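Local structure of trypsin-resistant surface T6 protein (Streptococcus pyogenes serotype M6, 4P0D) at residues T101-T104 / D105-Y109; I158-N162 / K163-S167; D196-S199 / E200-F204; K237-N241 / G242-S246; A263-N266 / N267-V271. The protein probably serves as the backbone subunit of the streptococcal pilus, building the shaft of a surface fibre that is anchored to the cell wall. The protein carries 1 engineered substitution. All coordinates share one frame; numbering follows the deposited sequence.

Contact 1. Residues T101-T104 / D105-Y109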
loop_
_atom_site.group_PDB
_atom_site.type_symbol
_atom_site.label_atom_id
_atom_site.label_comp_id
_atom_site.label_asym_id
_atom_site.label_seq_id
_atom_site.Cartn_x
_atom_site.Cartn_y
_atom_site.Cartn_z
ATOM N N THR A 101 -23.530 2.520 9.541
ATOM C CA THR A 101 -22.519 3.258 8.766
ATOM C C THR A 101 -21.380 3.684 9.667
ATOM O O THR A 101 -21.501 3.642 10.887
ATOM C CB THR A 101 -23.089 4.557 8.152
ATOM O OG1 THR A 101 -23.696 5.339 9.182
ATOM C CG2 THR A 101 -24.107 4.260 7.104
ATOM N N GLY A 102 -20.258 4.052 9.049
ATOM C CA GLY A 102 -19.120 4.625 9.750
ATOM C C GLY A 102 -18.418 3.789 10.814
ATOM O O GLY A 102 -17.805 4.353 11.706
ATOM N N ALA A 103 -18.505 2.465 10.744
ATOM C CA ALA A 103 -17.783 1.601 11.696
ATOM C C ALA A 103 -16.314 1.987 11.682
ATOM O O ALA A 103 -15.716 2.159 10.607
ATOM C CB ALA A 103 -17.950 0.127 11.341
ATOM N N THR A 104 -15.727 2.138 12.861
ATOM C CA THR A 104 -14.349 2.638 12.936
ATOM C C THR A 104 -13.287 1.601 12.581
ATOM O O THR A 104 -12.129 1.954 12.361
ATOM C CB THR A 104 -14.037 3.255 14.320
ATOM O OG1 THR A 104 -14.507 2.396 15.363
ATOM C CG2 THR A 104 -14.707 4.610 14.448
ATOM N N ASP A 105 -13.668 0.331 12.533
ATOM C CA ASP A 105 -12.776 -0.714 12.056
ATOM C C ASP A 105 -12.798 -0.926 10.528
ATOM O O ASP A 105 -12.149 -1.842 10.023
ATOM C CB ASP A 105 -13.086 -2.023 12.770
ATOM C CG ASP A 105 -14.431 -2.604 12.388
ATOM O OD1 ASP A 105 -15.161 -2.012 11.570
ATOM O OD2 ASP A 105 -14.748 -3.677 12.903
ATOM N N GLY A 106 -13.555 -0.114 9.796
ATOM C CA GLY A 106 -13.589 -0.215 8.339
ATOM C C GLY A 106 -14.591 -1.206 7.771
ATOM O O GLY A 106 -14.647 -1.403 6.558
ATOM N N ARG A 107 -15.401 -1.837 8.612
ATOM C CA ARG A 107 -16.333 -2.805 8.081
ATOM C C ARG A 107 -17.507 -2.147 7.380
ATOM O O ARG A 107 -17.828 -0.975 7.597
ATOM C CB ARG A 107 -16.790 -3.821 9.135
ATOM C CG ARG A 107 -17.782 -3.346 10.171
ATOM C CD ARG A 107 -18.060 -4.484 11.163
ATOM N NE ARG A 107 -16.827 -5.089 11.627
ATOM C CZ ARG A 107 -16.400 -6.333 11.393
ATOM N NH1 ARG A 107 -17.096 -7.243 10.696
ATOM N NH2 ARG A 107 -15.218 -6.661 11.876
ATOM N N THR A 108 -18.131 -2.935 6.519
ATOM C CA THR A 108 -19.277 -2.487 5.738
ATOM C C THR A 108 -20.413 -3.475 5.946
ATOM O O THR A 108 -20.189 -4.689 5.982
ATOM C CB THR A 108 -18.936 -2.322 4.233
ATOM O OG1 THR A 108 -20.099 -1.884 3.525
ATOM C CG2 THR A 108 -18.450 -3.606 3.609
ATOM N N TYR A 109 -21.624 -2.933 6.097
ATOM C CA TYR A 109 -22.802 -3.678 6.539
ATOM C C TYR A 109 -23.853 -3.746 5.442
ATOM O O TYR A 109 -23.978 -2.815 4.653
ATOM C CB TYR A 109 -23.455 -2.946 7.730
ATOM C CG TYR A 109 -22.830 -3.203 9.076
ATOM C CD1 TYR A 109 -23.293 -4.230 9.886
ATOM C CD2 TYR A 109 -21.803 -2.396 9.569
ATOM C CE1 TYR A 109 -22.740 -4.462 11.146
ATOM C CE2 TYR A 109 -21.244 -2.631 10.825
ATOM C CZ TYR A 109 -21.724 -3.654 11.604
ATOM O OH TYR A 109 -21.186 -3.884 12.873
HETATM O O HOH W 1 -16.368 1.377 8.056
HETATM O O HOH W 2 -19.785 0.425 8.929
#

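Contact 2. Residues I158-N162 / K163-S167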
loop_
_atom_site.group_PDB
_atom_site.type_symbol
_atom_site.label_atom_id
_atom_site.label_comp_id
_atom_site.label_asym_id
_atom_site.label_seq_id
_atom_site.Cartn_x
_atom_site.Cartn_y
_atom_site.Cartn_z
ATOM N N ILE A 158 17.365 -8.168 1.071
ATOM C CA ILE A 158 18.221 -8.946 1.941
ATOM C C ILE A 158 17.795 -8.673 3.384
ATOM O O ILE A 158 17.778 -7.525 3.806
ATOM C CB ILE A 158 19.690 -8.514 1.775
ATOM C CG1 ILE A 158 20.164 -8.720 0.330
ATOM C CG2 ILE A 158 20.585 -9.236 2.775
ATOM C CD1 ILE A 158 20.276 -10.170 -0.067
ATOM N N ASP A 159 17.467 -9.727 4.132
ATOM C CA ASP A 159 16.999 -9.562 5.514
ATOM C C ASP A 159 18.147 -9.171 6.436
ATOM O O ASP A 159 19.174 -9.842 6.482
ATOM C CB ASP A 159 16.328 -10.838 6.042
ATOM C CG ASP A 159 14.899 -11.022 5.513
ATOM O OD1 ASP A 159 14.185 -10.026 5.285
ATOM O OD2 ASP A 159 14.479 -12.185 5.343
ATOM N N ASP A 160 17.957 -8.066 7.143
ATOM C CA ASP A 160 18.884 -7.608 8.166
ATOM C C ASP A 160 18.135 -7.611 9.505
ATOM O O ASP A 160 17.500 -6.619 9.864
ATOM C CB ASP A 160 19.347 -6.195 7.799
ATOM C CG ASP A 160 20.316 -5.610 8.809
ATOM O OD1 ASP A 160 20.835 -6.377 9.641
ATOM O OD2 ASP A 160 20.520 -4.384 8.770
ATOM N N VAL A 161 18.190 -8.742 10.211
ATOM C CA VAL A 161 17.339 -8.976 11.377
ATOM C C VAL A 161 15.882 -8.780 10.906
ATOM O O VAL A 161 15.445 -9.466 9.970
ATOM C CB VAL A 161 17.784 -8.108 12.589
ATOM C CG1 VAL A 161 17.198 -8.624 13.901
ATOM C CG2 VAL A 161 19.308 -8.122 12.709
ATOM N N ASN A 162 15.137 -7.849 11.487
ATOM C CA ASN A 162 13.771 -7.598 11.032
ATOM C C ASN A 162 13.670 -6.477 9.980
ATOM O O ASN A 162 12.585 -5.967 9.733
ATOM C CB ASN A 162 12.883 -7.262 12.233
ATOM C CG ASN A 162 13.389 -6.065 12.998
ATOM O OD1 ASN A 162 14.536 -5.638 12.815
ATOM N ND2 ASN A 162 12.551 -5.520 13.865
ATOM N N LYS A 163 14.794 -6.078 9.381
ATOM C CA LYS A 163 14.801 -5.001 8.384
ATOM C C LYS A 163 15.041 -5.573 6.997
ATOM O O LYS A 163 16.011 -6.294 6.795
ATOM C CB LYS A 163 15.928 -4.015 8.677
ATOM C CG LYS A 163 15.864 -3.335 10.036
ATOM C CD LYS A 163 14.820 -2.232 10.051
ATOM C CE LYS A 163 14.881 -1.366 11.315
ATOM N NZ LYS A 163 15.066 -2.166 12.558
ATOM N N LYS A 164 14.187 -5.243 6.034
ATOM C CA LYS A 164 14.482 -5.609 4.657
ATOM C C LYS A 164 15.359 -4.543 4.009
ATOM O O LYS A 164 15.022 -3.376 4.017
ATOM C CB LYS A 164 13.193 -5.893 3.874
ATOM C CG LYS A 164 12.461 -7.116 4.447
ATOM C CD LYS A 164 11.344 -7.630 3.566
ATOM C CE LYS A 164 10.590 -8.771 4.242
ATOM N NZ LYS A 164 11.390 -10.037 4.330
ATOM N N THR A 165 16.503 -4.969 3.476
ATOM C CA THR A 165 17.483 -4.047 2.909
ATOM C C THR A 165 17.742 -4.325 1.422
ATOM O O THR A 165 17.483 -5.408 0.923
ATOM C CB THR A 165 18.820 -4.106 3.675
ATOM O OG1 THR A 165 19.500 -5.329 3.376
ATOM C CG2 THR A 165 18.590 -4.023 5.189
ATOM N N THR A 166 18.274 -3.335 0.729
ATOM C CA THR A 166 18.524 -3.455 -0.698
ATOM C C THR A 166 19.700 -2.565 -1.115
ATOM O O THR A 166 20.316 -1.879 -0.276
ATOM C CB THR A 166 17.251 -3.075 -1.486
ATOM O OG1 THR A 166 17.412 -3.420 -2.869
ATOM C CG2 THR A 166 16.976 -1.613 -1.353
ATOM N N SER A 167 20.003 -2.547 -2.405
ATOM C CA SER A 167 21.131 -1.787 -2.901
ATOM C C SER A 167 20.766 -1.093 -4.209
ATOM O O SER A 167 19.789 -1.472 -4.879
ATOM C CB SER A 167 22.322 -2.716 -3.076
ATOM O OG SER A 167 22.061 -3.684 -4.092
#

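Contact 3. Residues D196-S199 / E200-F204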
loop_
_atom_site.group_PDB
_atom_site.type_symbol
_atom_site.label_atom_id
_atom_site.label_comp_id
_atom_site.label_asym_id
_atom_site.label_seq_id
_atom_site.Cartn_x
_atom_site.Cartn_y
_atom_site.Cartn_z
ATOM N N ASP A 196 -1.090 2.194 -5.487
ATOM C CA ASP A 196 0.200 2.285 -4.803
ATOM C C ASP A 196 0.983 3.420 -5.411
ATOM O O ASP A 196 0.758 3.798 -6.568
ATOM C CB ASP A 196 0.967 0.963 -4.894
ATOM C CG ASP A 196 2.026 0.794 -3.793
ATOM O OD1 ASP A 196 2.320 1.739 -3.051
ATOM O OD2 ASP A 196 2.608 -0.301 -3.706
ATOM N N ASN A 197 1.853 4.016 -4.599
ATOM C CA ASN A 197 2.836 4.967 -5.089
ATOM C C ASN A 197 4.148 4.720 -4.356
ATOM O O ASN A 197 4.195 4.621 -3.130
ATOM C CB ASN A 197 2.372 6.412 -4.897
ATOM C CG ASN A 197 3.122 7.405 -5.802
ATOM O OD1 ASN A 197 3.246 7.211 -7.009
ATOM N ND2 ASN A 197 3.593 8.488 -5.215
ATOM N N MET A 198 5.200 4.580 -5.129
ATOM C CA MET A 198 6.515 4.274 -4.593
ATOM C C MET A 198 7.183 5.569 -4.167
ATOM O O MET A 198 7.039 6.586 -4.841
ATOM C CB MET A 198 7.364 3.613 -5.675
ATOM C CG MET A 198 6.859 2.275 -6.182
ATOM S SD MET A 198 7.347 0.967 -5.058
ATOM C CE MET A 198 6.258 -0.319 -5.659
ATOM N N SER A 199 7.937 5.533 -3.074
ATOM C CA SER A 199 8.760 6.690 -2.689
ATOM C C SER A 199 9.804 6.932 -3.776
ATOM O O SER A 199 10.038 6.061 -4.636
ATOM C CB SER A 199 9.444 6.459 -1.341
ATOM O OG SER A 199 10.195 5.260 -1.382
ATOM N N GLU A 200 10.429 8.106 -3.747
ATOM C CA GLU A 200 11.159 8.565 -4.927
ATOM C C GLU A 200 12.417 7.769 -5.236
ATOM O O GLU A 200 12.856 7.780 -6.366
ATOM C CB GLU A 200 11.448 10.083 -4.894
ATOM C CG GLU A 200 12.413 10.545 -3.819
ATOM C CD GLU A 200 12.970 11.944 -4.076
ATOM O OE1 GLU A 200 13.781 12.394 -3.250
ATOM O OE2 GLU A 200 12.626 12.588 -5.103
ATOM N N GLY A 201 12.970 7.067 -4.249
ATOM C CA GLY A 201 14.172 6.254 -4.442
ATOM C C GLY A 201 13.938 4.904 -5.116
ATOM O O GLY A 201 14.868 4.102 -5.255
ATOM N N LEU A 202 12.687 4.643 -5.494
ATOM C CA LEU A 202 12.305 3.444 -6.223
ATOM C C LEU A 202 11.635 3.894 -7.502
ATOM O O LEU A 202 10.834 4.813 -7.464
ATOM C CB LEU A 202 11.323 2.636 -5.380
ATOM C CG LEU A 202 11.867 2.217 -4.007
ATOM C CD1 LEU A 202 10.766 1.970 -2.988
ATOM C CD2 LEU A 202 12.749 0.981 -4.168
ATOM N N THR A 203 11.970 3.291 -8.634
ATOM C CA THR A 203 11.369 3.658 -9.893
ATOM C C THR A 203 10.391 2.542 -10.269
ATOM O O THR A 203 10.793 1.422 -10.583
ATOM C CB THR A 203 12.430 3.894 -10.983
ATOM O OG1 THR A 203 13.375 4.879 -10.536
ATOM C CG2 THR A 203 11.784 4.360 -12.299
ATOM N N PHE A 204 9.102 2.856 -10.189
ATOM C CA PHE A 204 8.017 1.917 -10.490
ATOM C C PHE A 204 8.011 1.548 -11.953
ATOM O O PHE A 204 8.193 2.423 -12.790
ATOM C CB PHE A 204 6.678 2.575 -10.153
ATOM C CG PHE A 204 5.482 1.755 -10.539
ATOM C CD1 PHE A 204 5.195 0.568 -9.883
ATOM C CD2 PHE A 204 4.632 2.178 -11.556
ATOM C CE1 PHE A 204 4.096 -0.198 -10.244
ATOM C CE2 PHE A 204 3.524 1.427 -11.901
ATOM C CZ PHE A 204 3.252 0.244 -11.253
HETATM O O HOH W 3 12.578 6.624 -1.334
#

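Contact 4. Residues K237-N241 / G242-S246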
loop_
_atom_site.group_PDB
_atom_site.type_symbol
_atom_site.label_atom_id
_atom_site.label_comp_id
_atom_site.label_asym_id
_atom_site.label_seq_id
_atom_site.Cartn_x
_atom_site.Cartn_y
_atom_site.Cartn_z
ATOM N N LYS A 237 -4.077 2.067 -14.639
ATOM C CA LYS A 237 -3.425 3.254 -15.185
ATOM C C LYS A 237 -2.207 3.638 -14.357
ATOM O O LYS A 237 -2.230 3.568 -13.124
ATOM C CB LYS A 237 -4.406 4.421 -15.218
ATOM C CG LYS A 237 -3.948 5.670 -15.958
ATOM C CD LYS A 237 -4.937 6.809 -15.674
ATOM C CE LYS A 237 -4.814 7.904 -16.705
ATOM N NZ LYS A 237 -3.458 8.510 -16.662
ATOM N N GLU A 238 -1.149 4.045 -15.056
ATOM C CA GLU A 238 0.059 4.537 -14.435
ATOM C C GLU A 238 -0.156 5.976 -13.989
ATOM O O GLU A 238 -0.508 6.835 -14.801
ATOM C CB GLU A 238 1.230 4.473 -15.415
ATOM C CG GLU A 238 2.578 4.805 -14.789
ATOM C CD GLU A 238 3.752 4.683 -15.758
ATOM O OE1 GLU A 238 3.517 4.390 -16.944
ATOM O OE2 GLU A 238 4.907 4.851 -15.321
ATOM N N VAL A 239 0.072 6.239 -12.707
ATOM C CA VAL A 239 -0.106 7.569 -12.141
ATOM C C VAL A 239 1.033 7.838 -11.170
ATOM O O VAL A 239 1.248 7.070 -10.239
ATOM C CB VAL A 239 -1.449 7.689 -11.381
ATOM C CG1 VAL A 239 -1.627 9.093 -10.809
ATOM C CG2 VAL A 239 -2.601 7.342 -12.307
ATOM N N ASN A 240 1.732 8.947 -11.398
ATOM C CA ASN A 240 2.959 9.297 -10.672
ATOM C C ASN A 240 3.948 8.106 -10.660
ATOM O O ASN A 240 4.226 7.553 -11.715
ATOM C CB ASN A 240 2.613 9.836 -9.282
ATOM C CG ASN A 240 1.774 11.103 -9.352
ATOM O OD1 ASN A 240 2.164 12.085 -9.988
ATOM N ND2 ASN A 240 0.614 11.085 -8.709
ATOM N N ASN A 241 4.446 7.703 -9.501
ATOM C CA ASN A 241 5.409 6.605 -9.419
ATOM C C ASN A 241 4.678 5.358 -8.940
ATOM O O ASN A 241 5.055 4.737 -7.937
ATOM C CB ASN A 241 6.525 6.999 -8.453
ATOM C CG ASN A 241 7.746 6.104 -8.551
ATOM O OD1 ASN A 241 8.013 5.492 -9.569
ATOM N ND2 ASN A 241 8.506 6.060 -7.482
ATOM N N GLY A 242 3.587 5.021 -9.635
ATOM C CA GLY A 242 2.711 3.943 -9.196
ATOM C C GLY A 242 1.534 3.775 -10.145
ATOM O O GLY A 242 1.654 4.036 -11.346
ATOM N N PHE A 243 0.401 3.351 -9.596
ATOM C CA PHE A 243 -0.763 3.014 -10.384
ATOM C C PHE A 243 -2.057 3.129 -9.592
ATOM O O PHE A 243 -2.062 3.076 -8.353
ATOM C CB PHE A 243 -0.651 1.582 -10.906
ATOM C CG PHE A 243 -0.774 0.533 -9.836
ATOM C CD1 PHE A 243 0.347 0.127 -9.106
ATOM C CD2 PHE A 243 -2.012 -0.045 -9.541
ATOM C CE1 PHE A 243 0.232 -0.830 -8.113
ATOM C CE2 PHE A 243 -2.121 -1.004 -8.549
ATOM C CZ PHE A 243 -1.001 -1.392 -7.829
ATOM N N ASN A 244 -3.144 3.251 -10.343
ATOM C CA ASN A 244 -4.492 3.007 -9.851
ATOM C C ASN A 244 -5.082 1.869 -10.664
ATOM O O ASN A 244 -4.823 1.758 -11.864
ATOM C CB ASN A 244 -5.369 4.248 -9.961
ATOM C CG ASN A 244 -4.883 5.388 -9.080
ATOM O OD1 ASN A 244 -4.522 5.176 -7.943
ATOM N ND2 ASN A 244 -4.848 6.589 -9.623
ATOM N N LEU A 245 -5.823 0.999 -9.996
ATOM C CA LEU A 245 -6.463 -0.135 -10.640
ATOM C C LEU A 245 -7.874 -0.284 -10.042
ATOM O O LEU A 245 -8.041 -0.601 -8.861
ATOM C CB LEU A 245 -5.633 -1.411 -10.465
ATOM C CG LEU A 245 -5.775 -2.477 -11.557
ATOM C CD1 LEU A 245 -4.904 -3.686 -11.278
ATOM C CD2 LEU A 245 -7.217 -2.894 -11.713
ATOM N N SER A 246 -8.881 -0.032 -10.867
ATOM C CA SER A 246 -10.261 -0.136 -10.433
ATOM C C SER A 246 -10.805 -1.438 -10.970
ATOM O O SER A 246 -10.785 -1.657 -12.183
ATOM C CB SER A 246 -11.094 1.055 -10.944
ATOM O OG SER A 246 -12.452 0.938 -10.543
#

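Contact 5. Residues A263-N266 / N267-V271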
loop_
_atom_site.group_PDB
_atom_site.type_symbol
_atom_site.label_atom_id
_atom_site.label_comp_id
_atom_site.label_asym_id
_atom_site.label_seq_id
_atom_site.Cartn_x
_atom_site.Cartn_y
_atom_site.Cartn_z
ATOM N N ALA A 263 9.782 -2.615 -8.858
ATOM C CA ALA A 263 10.445 -1.347 -8.931
ATOM C C ALA A 263 11.948 -1.535 -8.765
ATOM O O ALA A 263 12.394 -2.538 -8.214
ATOM C CB ALA A 263 9.891 -0.390 -7.899
ATOM N N VAL A 264 12.736 -0.588 -9.264
ATOM C CA VAL A 264 14.197 -0.685 -9.167
ATOM C C VAL A 264 14.791 0.481 -8.371
ATOM O O VAL A 264 14.457 1.651 -8.604
ATOM C CB VAL A 264 14.857 -0.726 -10.557
ATOM C CG1 VAL A 264 14.623 0.583 -11.284
ATOM C CG2 VAL A 264 16.346 -1.017 -10.432
ATOM N N VAL A 265 15.708 0.145 -7.468
ATOM C CA VAL A 265 16.266 1.096 -6.510
ATOM C C VAL A 265 17.152 2.036 -7.315
ATOM O O VAL A 265 18.017 1.583 -8.066
ATOM C CB VAL A 265 17.084 0.368 -5.407
ATOM C CG1 VAL A 265 17.673 1.351 -4.392
ATOM C CG2 VAL A 265 16.231 -0.653 -4.690
ATOM N N ASN A 266 16.883 3.338 -7.217
ATOM C CA ASN A 266 17.642 4.366 -7.965
ATOM C C ASN A 266 18.566 5.170 -7.038
ATOM O O ASN A 266 18.644 4.905 -5.850
ATOM C CB ASN A 266 16.688 5.292 -8.742
ATOM C CG ASN A 266 15.775 6.127 -7.835
ATOM O OD1 ASN A 266 16.237 6.829 -6.927
ATOM N ND2 ASN A 266 14.480 6.055 -8.081
ATOM N N ASN A 267 19.294 6.115 -7.604
ATOM C CA ASN A 267 20.306 6.873 -6.856
ATOM C C ASN A 267 19.747 7.775 -5.746
ATOM O O ASN A 267 20.500 8.191 -4.878
ATOM C CB ASN A 267 21.161 7.702 -7.814
ATOM C CG ASN A 267 20.404 8.856 -8.412
ATOM O OD1 ASN A 267 20.560 9.998 -7.991
ATOM N ND2 ASN A 267 19.563 8.566 -9.371
ATOM N N LYS A 268 18.438 8.048 -5.768
ATOM C CA LYS A 268 17.781 8.841 -4.718
ATOM C C LYS A 268 17.326 8.002 -3.522
ATOM O O LYS A 268 16.685 8.526 -2.602
ATOM C CB LYS A 268 16.569 9.590 -5.286
ATOM C CG LYS A 268 16.900 10.606 -6.360
ATOM C CD LYS A 268 15.665 10.909 -7.202
ATOM C CE LYS A 268 15.831 12.201 -7.982
ATOM N NZ LYS A 268 14.613 12.525 -8.785
ATOM N N ALA A 269 17.662 6.714 -3.506
ATOM C CA ALA A 269 17.265 5.872 -2.403
ATOM C C ALA A 269 17.824 6.455 -1.116
ATOM O O ALA A 269 19.012 6.794 -1.020
ATOM C CB ALA A 269 17.740 4.448 -2.593
ATOM N N ILE A 270 16.951 6.561 -0.132
ATOM C CA ILE A 270 17.318 7.081 1.186
ATOM C C ILE A 270 18.133 6.059 1.966
ATOM O O ILE A 270 17.780 4.877 1.988
ATOM C CB ILE A 270 16.048 7.438 1.976
ATOM C CG1 ILE A 270 15.283 8.582 1.277
ATOM C CG2 ILE A 270 16.367 7.733 3.443
ATOM C CD1 ILE A 270 16.064 9.868 1.054
ATOM N N VAL A 271 19.203 6.516 2.633
ATOM C CA VAL A 271 19.969 5.652 3.531
ATOM C C VAL A 271 19.514 5.843 4.990
ATOM O O VAL A 271 19.181 6.953 5.397
ATOM C CB VAL A 271 21.515 5.861 3.420
ATOM C CG1 VAL A 271 21.989 5.861 1.973
ATOM C CG2 VAL A 271 21.969 7.122 4.133
#

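Contact 1. Residues T101-T104 / D105-Y109
Ala103 CB is approached by three side chains further along the chain. Asp105 OD1 lies 3.5 Å from it and Arg107 CG 3.7 Å. Tyr109 CE2 approaches Ala103 CB at 4.3 Å, placing the methyl at the ring's edge, near its plane. The backbone around this methyl is a type I beta turn from Ala103 to Gly106, closed by Gly106 N donating to Ala103 O at 3.2 Å with an N-H...O angle of 161°. The turn belongs to the connection between strands 94-101 and 108-116, which are antiparallel neighbours in the T6 antigen Ig-like domain. Asp105 then adds an Asx turn of its own: OD1 accepts from Arg107 N at 3.0 Å, the donor standing above the carboxylate plane. A chi1 of 68° turns the carboxylate back over the chain and makes this reach possible. Arg107 clamps the other oxygen side-on, with Asp105 OD2 lying in the guanidinium plane, 2.8 Å from Arg107 NE in a salt bridge and 3.2 Å from NH2. Two waters bridge the backbone of Ala103 and Arg107, both donating to Arg107 O, one also donating to Ala103 O and the other accepting from Ala103 N. Further out, Ser145 OG bonds Arg107 NH1, and Tyr109 OH bonds Glu16 O. Gly106 O is held by the hydroxyl of Tyr284, which belongs to strand 276-285 of the Cna-B-like domain.

Contact 2. Residues I158-N162 / K163-S167
The carboxylate of Asp159 is met at its edge by Lys164, whose NZ uses the syn lone pair of OD1 in a 3.0 Å salt bridge. These two side chains lie alongside each other on one face of a two-stranded antiparallel hairpin, strands 158-160 and 163-165, joined by a type II' beta turn from Asp160 to Lys163; Ile158, Asp160, Lys163 and Thr165 occupy the other. The second residue of that turn, Val161, takes the positive phi that this turn type demands (55°). A further flat group, the indole of Trp394, receives Lys163 in a cation-pi interaction. On the face of Lys163 and Thr165, the buried carboxylate of Asp160 has its OD2 held by Tyr319 OH and Trp394 N, so the hairpin meets the prealbumin-like part of the chain there. Backbone bonds pair Asp160 with Lys163, Asp160 N reaching Lys163 O at 2.7 Å and Lys163 N returning to Asp160 O at 2.8 Å. Ile158 N meets Thr165 O with an N-H...O angle of 170°. Ile158 O is gripped twice, by Thr165 N at 2.9 Å and by Thr165 OG1 at 2.8 Å, and these donors come from opposite faces of the carbonyl plane. Setting OG1 between its backbone N and carbonyl carbon (chi1 72°) brings the hydroxyl to that oxygen, where OG1 can also accept from Ser367 N. The same rotation puts Thr165 CG2 anti to the carbonyl carbon, 3.5 Å from Asp160 CB.

Contact 3. Residues D196-S199 / E200-F204
Met198 lies across both Leu202 and Phe204 at roughly right angles, touching each with a different part of its chain. Its CB is 4.1 Å from Leu202 CB, while its CG rests 4.0 Å from Phe204 CB and comes obliquely to the phenyl ring. With CG anti to the carbonyl carbon (chi1 -63°), the bend at chi2 (-81°) brings Met198 SD to 4.1 Å from Leu202 CD1. The same methyl, Leu202 CD1, is also 3.7 Å from Ser199 OG. The backbone here makes a type I beta turn from Ser199 to Leu202, with Leu202 N donating to Ser199 O at 3.1 Å (N-H...O 159°). Strands 192-197 and 202-213 pair with other strands rather than with each other, and the turn carries the chain across from one to the other in the Cna-B-like domain, consistent with a crossing between the layers of an Ig-like beta sandwich. Tyr174, Leu172 and Ala263 extend the apolar cluster around Met198 and Leu202. One water donates to Ser199 OG at 2.7 Å and accepts from Gly201 N at 3.0 Å, bridging the hydroxyl to the backbone. Ser199 OG also bonds Pro277 O. From the bend between strands 231-238 and 242-247, Asn241 ND2 bonds Met198 O and Leu202 O.

Contact 4. Residues K237-N241 / G242-S246
Backbone bonds between Lys237 and Asn244 set the register of this hairpin: Lys237 N donates to Asn244 O, and Asn244 N to Lys237 O, each at 2.9 Å. Nearer the bend, Val239 N reaches Gly242 O at 3.0 Å, and a weak bond runs from Gly242 N to Asn240 O. Two CA-H...O contacts accompany the non-hydrogen-bonded pair of Glu238 and Phe243: Phe243 CA lies 3.2 Å from Lys237 O, and Glu238 CA 3.5 Å from Gly242 O. Among side chains, Val239 and Asn244 cross obliquely, with CG2 of the valine 3.6 Å from ND2 of the asparagine. Glu238, extended away from its backbone N (chi1 -173°), passes its CG 3.6 Å from Gly242 O. This is the bend between strands 231-238 and 242-247 of the Cna-B-like domain, and Phe243 meets Tyr261 edge-to-face. The amides of Asn244 and Asn241 are bonded beyond the hairpin: Asn244 OD1 to Ser195 OG and ND2 to Leu297 O, Asn241 OD1 to Phe204 N and ND2 to Leu202 O. The main chain therefore holds the two arms together, while the amides of Asn241 and Asn244 fasten the hairpin to its neighbours.

Contact 5. Residues A263-N266 / N267-V271
Asn266 OD1 accepts from Lys268 N at 2.8 Å, with the donor lying in the plane of the side-chain carbonyl. The N-H...O angle of 142° is bent; a side-chain oxygen accepting from the N two residues on makes an Asx turn. The torsion responsible is chi1 of Asn266, which at 65° sets CG between the backbone N and the carbonyl carbon and brings OD1 to Lys268 N. It also brings OD1 to within 3.2 Å of Lys268 CB, while the rest of that lysine runs extended away from the turn. Superposed on the Asx turn is a type I beta turn from Asn266 to Ala269, in which Ala269 N donates to Asn266 O at 3.1 Å. The same oxygen is 3.4 Å from Ala269 CB. Val265 CG1 packs against Ala269 CB at 3.6 Å; the methyl is carried anti to the backbone N (chi1 -180°), which points it along the chain toward the turn. Here strand 258-265 of the Cna-B-like domain ends and the chain enters the loop before strand 276-285. Asn266 ND2 is taken up by Glu200 O and Thr203 OG1, and Gln364 NE2, from the prealbumin-like domain, bonds both Asn267 O and Ala269 O. One asparagine thus uses its oxygen to shape its own turn and its nitrogen to hold a neighbouring one, and the bonds of Asn267 O and Ala269 O to Gln364 are consistent with the turn helping to join the Cna-B-like and prealbumin-like parts.

In the fold
From the N terminus, the five contacts run in series, none enclosing or crossing another. Contact 1 closes the loop between strands 94-101 and 108-116 in the first Ig-like domain; its nearest atoms are about 24 Å from those of contact 2, on the opposite side of the chain's centre. Contact 2 closes a small hairpin preceding strand 171-179 and touches contact 5, where Ser167 and Thr166 pack on Val265. Contacts 3, 4 and 5 close three separate turns of the Cna-B-like domain, after strands 192-197, 231-238 and 258-265. Contact 3 touches both others: contact 4 along neighbouring strands 192-197 and 242-247, contact 5 along 202-213 and 258-265. Contacts 4 and 5 do not touch.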